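Valine-pyruvate aminotransferase (Salmonella typhimurium, PDB 3G7Q) catalyses the transfer of an amino group between valine and pyruvate with the help of pyridoxal 5'-phosphate, and probably takes part in alanine biosynthesis. Local coordinates at residues W343-I351 against L406-G417; G32-N40 against A362-G370. All coordinates share one frame; numbering follows the deposited sequence. Where two conformers were deposited one is given.

The centres of interaction 1 and interaction 2 lie about 16 Å apart, and their segments alternate along the chain: 32-40, 343-351, 362-370, then 406-417. Both reach the same mixed sheet, in which strand 387-391 separates strands 341-345 and 368-369. Helix 396-416 serves both contacts, its last part packing in interaction 1 while I399 and A401 touch L36 and I34 of interaction 2. They touch directly: R363 NH1 forms salt bridges to E408 OE1 (2.8 Å) and E409 OE2 (2.9 Å), and W343 packs on G370. Interaction 2 thus brings the N-terminal strand 34-35 against the C-terminal part of this aminotransferase, which interaction 1 completes at its last helix.

Interaction 1 (W343-I351 against L406-G417); sequences WLWFKDLPI and LAEEIERAWREG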
# COMPACT_ATOMS: atom_id res chain seq x y z
N TRP A 343 21.24 -20.10 -1.41
CA TRP A 343 21.95 -19.61 -0.21
C TRP A 343 23.26 -20.35 -0.17
O TRP A 343 23.31 -21.60 -0.02
CB TRP A 343 21.10 -19.89 1.01
CG TRP A 343 21.64 -19.50 2.35
CD1 TRP A 343 22.12 -20.32 3.31
CD2 TRP A 343 21.63 -18.18 2.92
NE1 TRP A 343 22.44 -19.61 4.42
CE2 TRP A 343 22.15 -18.29 4.22
CE3 TRP A 343 21.25 -16.92 2.45
CZ2 TRP A 343 22.29 -17.19 5.07
CZ3 TRP A 343 21.38 -15.83 3.29
CH2 TRP A 343 21.89 -15.97 4.59
N LEU A 344 24.33 -19.55 -0.29
CA LEU A 344 25.69 -20.07 -0.39
C LEU A 344 26.43 -19.86 0.92
O LEU A 344 26.50 -18.74 1.41
CB LEU A 344 26.44 -19.36 -1.50
CG LEU A 344 25.71 -19.29 -2.87
CD1 LEU A 344 26.55 -18.53 -3.92
CD2 LEU A 344 25.27 -20.68 -3.35
N TRP A 345 26.98 -20.95 1.45
CA TRP A 345 27.78 -20.94 2.67
C TRP A 345 29.22 -21.28 2.29
O TRP A 345 29.51 -22.42 1.96
CB TRP A 345 27.21 -21.91 3.69
CG TRP A 345 28.03 -22.11 4.93
CD1 TRP A 345 28.92 -21.23 5.49
CD2 TRP A 345 27.97 -23.24 5.82
NE1 TRP A 345 29.46 -21.78 6.64
CE2 TRP A 345 28.89 -23.00 6.86
CE3 TRP A 345 27.23 -24.42 5.82
CZ2 TRP A 345 29.10 -23.92 7.89
CZ3 TRP A 345 27.46 -25.35 6.86
CH2 TRP A 345 28.40 -25.09 7.86
N PHE A 346 30.09 -20.28 2.34
CA PHE A 346 31.51 -20.41 2.01
C PHE A 346 32.16 -20.86 3.29
O PHE A 346 32.70 -20.07 4.07
CB PHE A 346 32.04 -19.08 1.46
CG PHE A 346 31.23 -18.55 0.31
CD1 PHE A 346 31.13 -19.27 -0.88
CD2 PHE A 346 30.54 -17.35 0.41
CE1 PHE A 346 30.39 -18.79 -1.93
CE2 PHE A 346 29.80 -16.87 -0.65
CZ PHE A 346 29.71 -17.58 -1.81
N LYS A 347 32.07 -22.16 3.55
CA LYS A 347 32.41 -22.67 4.89
C LYS A 347 33.84 -22.33 5.30
O LYS A 347 34.77 -22.56 4.55
CB LYS A 347 32.13 -24.18 5.04
CG LYS A 347 32.39 -24.73 6.46
CD LYS A 347 31.79 -26.14 6.70
CE LYS A 347 32.02 -26.59 8.16
NZ LYS A 347 33.47 -26.75 8.45
N ASP A 348 33.96 -21.71 6.47
CA ASP A 348 35.25 -21.29 7.03
C ASP A 348 35.99 -20.25 6.15
O ASP A 348 37.21 -20.10 6.28
CB ASP A 348 36.15 -22.50 7.34
CG ASP A 348 35.49 -23.49 8.27
OD1 ASP A 348 34.78 -23.09 9.21
OD2 ASP A 348 35.67 -24.69 8.04
N LEU A 349 35.28 -19.53 5.28
CA LEU A 349 35.89 -18.46 4.48
C LEU A 349 36.73 -17.61 5.42
O LEU A 349 36.27 -17.21 6.50
CB LEU A 349 34.82 -17.58 3.83
CG LEU A 349 35.26 -16.57 2.76
CD1 LEU A 349 35.84 -17.32 1.56
CD2 LEU A 349 34.08 -15.68 2.32
N PRO A 350 38.00 -17.31 5.06
CA PRO A 350 38.83 -16.52 5.98
C PRO A 350 38.66 -15.00 5.94
O PRO A 350 39.48 -14.27 6.50
CB PRO A 350 40.26 -16.93 5.59
CG PRO A 350 40.17 -17.28 4.19
CD PRO A 350 38.76 -17.74 3.88
N ILE A 351 37.62 -14.53 5.25
CA ILE A 351 37.21 -13.15 5.24
C ILE A 351 35.70 -13.18 5.40
O ILE A 351 35.09 -14.23 5.23
CB ILE A 351 37.57 -12.38 3.92
CG1 ILE A 351 36.85 -12.93 2.68
CG2 ILE A 351 39.12 -12.30 3.73
CD1 ILE A 351 36.99 -12.00 1.48
N LEU A 406 32.84 -14.83 -8.80
CA LEU A 406 32.72 -15.30 -7.42
C LEU A 406 33.82 -16.31 -7.09
O LEU A 406 34.51 -16.18 -6.08
CB LEU A 406 31.34 -15.93 -7.16
CG LEU A 406 31.11 -16.61 -5.79
CD1 LEU A 406 31.22 -15.63 -4.62
CD2 LEU A 406 29.75 -17.38 -5.73
N ALA A 407 33.99 -17.33 -7.92
CA ALA A 407 35.01 -18.34 -7.68
C ALA A 407 36.40 -17.73 -7.66
O ALA A 407 37.25 -18.14 -6.88
CB ALA A 407 34.90 -19.47 -8.73
N GLU A 408 36.66 -16.76 -8.54
CA GLU A 408 37.96 -16.09 -8.51
C GLU A 408 38.22 -15.35 -7.19
O GLU A 408 39.32 -15.39 -6.67
CB GLU A 408 38.09 -15.11 -9.67
CG GLU A 408 38.26 -15.80 -11.02
CD GLU A 408 38.18 -14.84 -12.19
OE1 GLU A 408 38.09 -13.64 -11.97
OE2 GLU A 408 38.22 -15.30 -13.34
N GLU A 409 37.18 -14.71 -6.66
CA GLU A 409 37.29 -13.95 -5.40
C GLU A 409 37.38 -14.87 -4.18
O GLU A 409 38.09 -14.55 -3.24
CB GLU A 409 36.14 -12.94 -5.29
CG GLU A 409 36.23 -11.84 -6.34
CD GLU A 409 37.57 -11.15 -6.36
OE1 GLU A 409 38.12 -10.80 -5.28
OE2 GLU A 409 38.11 -10.96 -7.48
N ILE A 410 36.66 -15.99 -4.20
CA ILE A 410 36.78 -17.00 -3.15
C ILE A 410 38.22 -17.55 -3.16
O ILE A 410 38.86 -17.62 -2.12
CB ILE A 410 35.75 -18.13 -3.30
CG1 ILE A 410 34.31 -17.65 -3.08
CG2 ILE A 410 36.06 -19.30 -2.35
CD1 ILE A 410 34.01 -17.08 -1.72
N GLU A 411 38.74 -17.87 -4.35
CA GLU A 411 40.12 -18.37 -4.46
C GLU A 411 41.09 -17.34 -3.94
O GLU A 411 42.04 -17.69 -3.25
CB GLU A 411 40.46 -18.73 -5.91
CG GLU A 411 41.92 -18.92 -6.27
CD GLU A 411 42.64 -20.07 -5.58
OE1 GLU A 411 41.94 -21.00 -5.11
OE2 GLU A 411 43.91 -20.07 -5.56
N ARG A 412 40.90 -16.08 -4.33
CA ARG A 412 41.78 -15.02 -3.85
C ARG A 412 41.79 -14.94 -2.32
O ARG A 412 42.85 -14.81 -1.72
CB ARG A 412 41.38 -13.66 -4.43
CG ARG A 412 42.28 -12.53 -4.01
CD ARG A 412 41.78 -11.19 -4.52
NE ARG A 412 41.74 -11.15 -5.98
N ALA A 413 40.61 -14.98 -1.70
CA ALA A 413 40.50 -14.92 -0.22
C ALA A 413 41.30 -16.06 0.45
O ALA A 413 42.04 -15.86 1.40
CB ALA A 413 39.02 -14.96 0.20
N TRP A 414 41.13 -17.27 -0.07
CA TRP A 414 41.85 -18.43 0.48
C TRP A 414 43.35 -18.37 0.21
O TRP A 414 44.15 -18.87 0.99
CB TRP A 414 41.27 -19.73 -0.07
CG TRP A 414 39.98 -20.15 0.56
CD1 TRP A 414 38.73 -19.93 0.08
CD2 TRP A 414 39.82 -20.83 1.79
NE1 TRP A 414 37.79 -20.47 0.92
CE2 TRP A 414 38.44 -21.03 1.98
CE3 TRP A 414 40.72 -21.31 2.76
CZ2 TRP A 414 37.92 -21.69 3.11
CZ3 TRP A 414 40.21 -21.96 3.89
CH2 TRP A 414 38.81 -22.14 4.04
N ARG A 415 43.75 -17.71 -0.87
CA ARG A 415 45.16 -17.62 -1.23
C ARG A 415 45.88 -16.51 -0.50
O ARG A 415 47.00 -16.71 -0.04
CB ARG A 415 45.24 -17.35 -2.72
CG ARG A 415 46.61 -17.29 -3.33
CD ARG A 415 46.53 -17.06 -4.86
NE ARG A 415 46.09 -15.70 -5.22
CZ ARG A 415 45.00 -15.36 -5.93
NH1 ARG A 415 44.20 -16.26 -6.48
NH2 ARG A 415 44.73 -14.08 -6.17
N GLU A 416 45.24 -15.35 -0.39
CA GLU A 416 45.91 -14.17 0.14
C GLU A 416 45.07 -13.24 1.03
O GLU A 416 45.53 -12.15 1.34
CB GLU A 416 46.46 -13.34 -1.04
CG GLU A 416 45.39 -12.80 -1.99
CD GLU A 416 45.89 -11.77 -3.00
OE1 GLU A 416 47.06 -11.87 -3.42
OE2 GLU A 416 45.10 -10.86 -3.39
N GLY A 417 43.90 -13.67 1.48
CA GLY A 417 43.02 -12.80 2.27
C GLY A 417 42.40 -11.66 1.49
O GLY A 417 42.00 -10.63 2.06
OXT GLY A 417 42.24 -11.76 0.25
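The carbonyl oxygen A413 O accepts the backbone N-H of G417 (N to O 2.9 Å) and is also touched by P350 CG at 3.6 Å. This is where the loop leaving strand 341-345 packs on the C-terminal helix 396-416 of the aminotransferase fold. The loop opens with a type II beta turn from F346 to L349, closed by L349 N to F346 O at 2.9 Å. The two segments share no hydrogen bond, so the 493 Å² they bury rests on apolar and CH-pi packing together with van der Waals contacts to backbone oxygens.

With CG of F346 anti to its carbonyl carbon (chi1 -54°), the ring lies against the helix. In one of its two modelled conformers, I410 sets CD1 over one ring face, 3.8 Å from the F346 centroid and 16° off the normal, while L344 O lies over the opposite face, toward the rim. L406 completes this end of the contact: its CD1 meets F346 CZ at 3.7 Å and its CD2 meets L344 CD1 at 3.9 Å.

Farther along, L349 turns CD1 back to the helix, where it touches both I410 CD1 and W414 NE1. The indole of W414 is held from several directions. P350 CD sits over the six-membered ring, 15° off its normal, K347 O approaches the edge near the ring plane beside CZ2, and D348 O comes obliquely to within 3.4 Å of W414 CH2; R330 adds a cation-pi contact. I351 CD1 rests on A413 CB at 3.8 Å, and at the chain terminus, where G417 OXT is salt-bridged to R359, I351 CG2 faces G417 O.

Interaction 2 (G32-N40 against A362-G370); sequences GAIMLGGGN and ARGVLMVPG
A two-stranded parallel sheet forms here, with strand 34-35 near the N-terminus running beside strand 365-366; their end-to-end directions differ by only 4°. I34 N donates to G364 O at 2.7 Å with a nearly straight angle of 172°, and L366 N returns to I34 O at 2.9 Å. The third bond, L36 N to L366 O at 2.9 Å, is more bent, 139° at the hydrogen, as the first strand gives way to loop.

G364, at positive phi, is the C-prime residue of the Schellman motif ending helix 353-362, so the strand starts straight from that cap.

Side chains alternate between the two faces. I34 CD1 lies alongside V365 CG2 at 4.0 Å, on the face covered by helix 396-416. On the other face, one modelled conformer of selenomethionine M35 brings SE within 3.9 Å of L366 CD1, with L24 of helix 17-25 close to both. L36 and M367 run side by side, CD1 to CE 3.6 Å.

Beyond the paired strands, G37 O meets V368 CG2 at 3.3 Å and accepts a hydrogen bond from R389 NH2. Three backbone bonds fix the parallel register, while apolar pairs pack on either face, the I34-V365 side buried and the M35-L366 side partly exposed.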
# COMPACT_ATOMS: atom_id res chain seq x y z
N GLY A 32 26.69 -3.19 -17.80
CA GLY A 32 26.68 -4.67 -17.81
C GLY A 32 26.83 -5.34 -16.44
O GLY A 32 27.52 -6.36 -16.32
N ALA A 33 26.18 -4.77 -15.42
CA ALA A 33 26.22 -5.33 -14.07
C ALA A 33 25.55 -6.69 -14.00
O ALA A 33 24.58 -6.96 -14.73
CB ALA A 33 25.55 -4.39 -13.08
N ILE A 34 26.07 -7.56 -13.13
CA ILE A 34 25.50 -8.89 -12.92
C ILE A 34 24.75 -8.75 -11.60
O ILE A 34 25.35 -8.79 -10.52
CB ILE A 34 26.58 -9.95 -12.93
CG1 ILE A 34 27.27 -9.96 -14.30
CG2 ILE A 34 25.96 -11.31 -12.60
CD1 ILE A 34 28.61 -10.61 -14.31
N MSE A 35 23.44 -8.55 -11.68
CA MSE A 35 22.61 -8.30 -10.50
C MSE A 35 21.90 -9.57 -10.01
O MSE A 35 20.82 -9.91 -10.47
CB MSE A 35 21.59 -7.19 -10.82
CG MSE A 35 20.49 -6.98 -9.75
SE MSE A 35 21.17 -6.72 -7.94
CE MSE A 35 19.48 -6.31 -7.10
N LEU A 36 22.52 -10.23 -9.03
CA LEU A 36 22.00 -11.49 -8.45
C LEU A 36 21.47 -11.32 -7.05
O LEU A 36 21.12 -12.30 -6.40
CB LEU A 36 23.12 -12.54 -8.47
CG LEU A 36 23.75 -12.80 -9.85
CD1 LEU A 36 24.85 -13.84 -9.76
CD2 LEU A 36 22.71 -13.25 -10.90
N GLY A 37 21.34 -10.07 -6.61
CA GLY A 37 20.90 -9.72 -5.27
C GLY A 37 19.44 -9.35 -5.07
O GLY A 37 19.06 -8.96 -3.98
N GLY A 38 18.65 -9.43 -6.13
CA GLY A 38 17.23 -9.06 -6.09
C GLY A 38 16.30 -10.21 -5.80
O GLY A 38 16.75 -11.35 -5.68
N GLY A 39 15.01 -9.91 -5.66
CA GLY A 39 14.03 -10.90 -5.33
C GLY A 39 12.91 -10.98 -6.34
O GLY A 39 11.82 -11.46 -6.02
N ASN A 40 13.16 -10.55 -7.57
CA ASN A 40 12.11 -10.66 -8.57
C ASN A 40 12.02 -12.02 -9.24
O ASN A 40 13.03 -12.68 -9.50
CB ASN A 40 12.29 -9.59 -9.60
CG ASN A 40 12.05 -8.20 -9.02
OD1 ASN A 40 11.20 -8.01 -8.12
ND2 ASN A 40 12.79 -7.24 -9.52
N ALA A 362 32.99 -4.41 -6.83
CA ALA A 362 34.03 -3.71 -7.60
C ALA A 362 34.22 -4.35 -8.98
O ALA A 362 34.72 -3.70 -9.90
CB ALA A 362 35.36 -3.71 -6.85
N ARG A 363 33.86 -5.63 -9.10
CA ARG A 363 33.93 -6.34 -10.37
C ARG A 363 32.58 -6.50 -11.07
O ARG A 363 32.47 -7.30 -11.99
CB ARG A 363 34.57 -7.70 -10.14
CG ARG A 363 35.98 -7.56 -9.62
CD ARG A 363 36.73 -8.84 -9.64
NE ARG A 363 36.93 -9.35 -11.00
CZ ARG A 363 37.31 -10.59 -11.28
NH1 ARG A 363 37.51 -11.47 -10.31
NH2 ARG A 363 37.45 -10.96 -12.54
N GLY A 364 31.57 -5.78 -10.63
CA GLY A 364 30.27 -5.76 -11.29
C GLY A 364 29.29 -6.84 -10.94
O GLY A 364 28.32 -7.05 -11.67
N VAL A 365 29.52 -7.52 -9.81
CA VAL A 365 28.66 -8.62 -9.37
C VAL A 365 28.04 -8.26 -8.02
O VAL A 365 28.75 -7.89 -7.07
CB VAL A 365 29.46 -9.94 -9.24
CG1 VAL A 365 28.58 -11.07 -8.73
CG2 VAL A 365 30.10 -10.33 -10.58
N LEU A 366 26.71 -8.32 -7.95
CA LEU A 366 25.99 -8.05 -6.74
C LEU A 366 25.24 -9.28 -6.22
O LEU A 366 24.45 -9.88 -6.95
CB LEU A 366 25.01 -6.91 -6.97
CG LEU A 366 25.63 -5.54 -7.22
CD1 LEU A 366 24.48 -4.62 -7.53
CD2 LEU A 366 26.48 -5.02 -6.03
N MSE A 367 25.50 -9.63 -4.95
CA MSE A 367 24.82 -10.69 -4.19
C MSE A 367 24.55 -10.08 -2.81
O MSE A 367 25.08 -9.00 -2.51
CB MSE A 367 25.68 -11.95 -4.09
CG MSE A 367 25.97 -12.53 -5.42
SE MSE A 367 27.03 -14.18 -5.20
CE MSE A 367 26.95 -14.86 -7.03
N VAL A 368 23.72 -10.72 -1.99
CA VAL A 368 23.39 -10.16 -0.67
C VAL A 368 24.19 -10.80 0.45
O VAL A 368 24.20 -12.01 0.59
CB VAL A 368 21.88 -10.28 -0.33
CG1 VAL A 368 21.57 -9.43 0.90
CG2 VAL A 368 21.01 -9.86 -1.53
N PRO A 369 24.91 -9.99 1.23
CA PRO A 369 25.58 -10.59 2.38
C PRO A 369 24.59 -11.24 3.34
O PRO A 369 23.54 -10.67 3.64
CB PRO A 369 26.28 -9.39 3.04
CG PRO A 369 26.38 -8.41 1.99
CD PRO A 369 25.20 -8.56 1.11
N GLY A 370 24.93 -12.43 3.81
CA GLY A 370 24.03 -13.21 4.66
C GLY A 370 23.72 -12.66 6.04
O GLY A 370 22.65 -12.93 6.58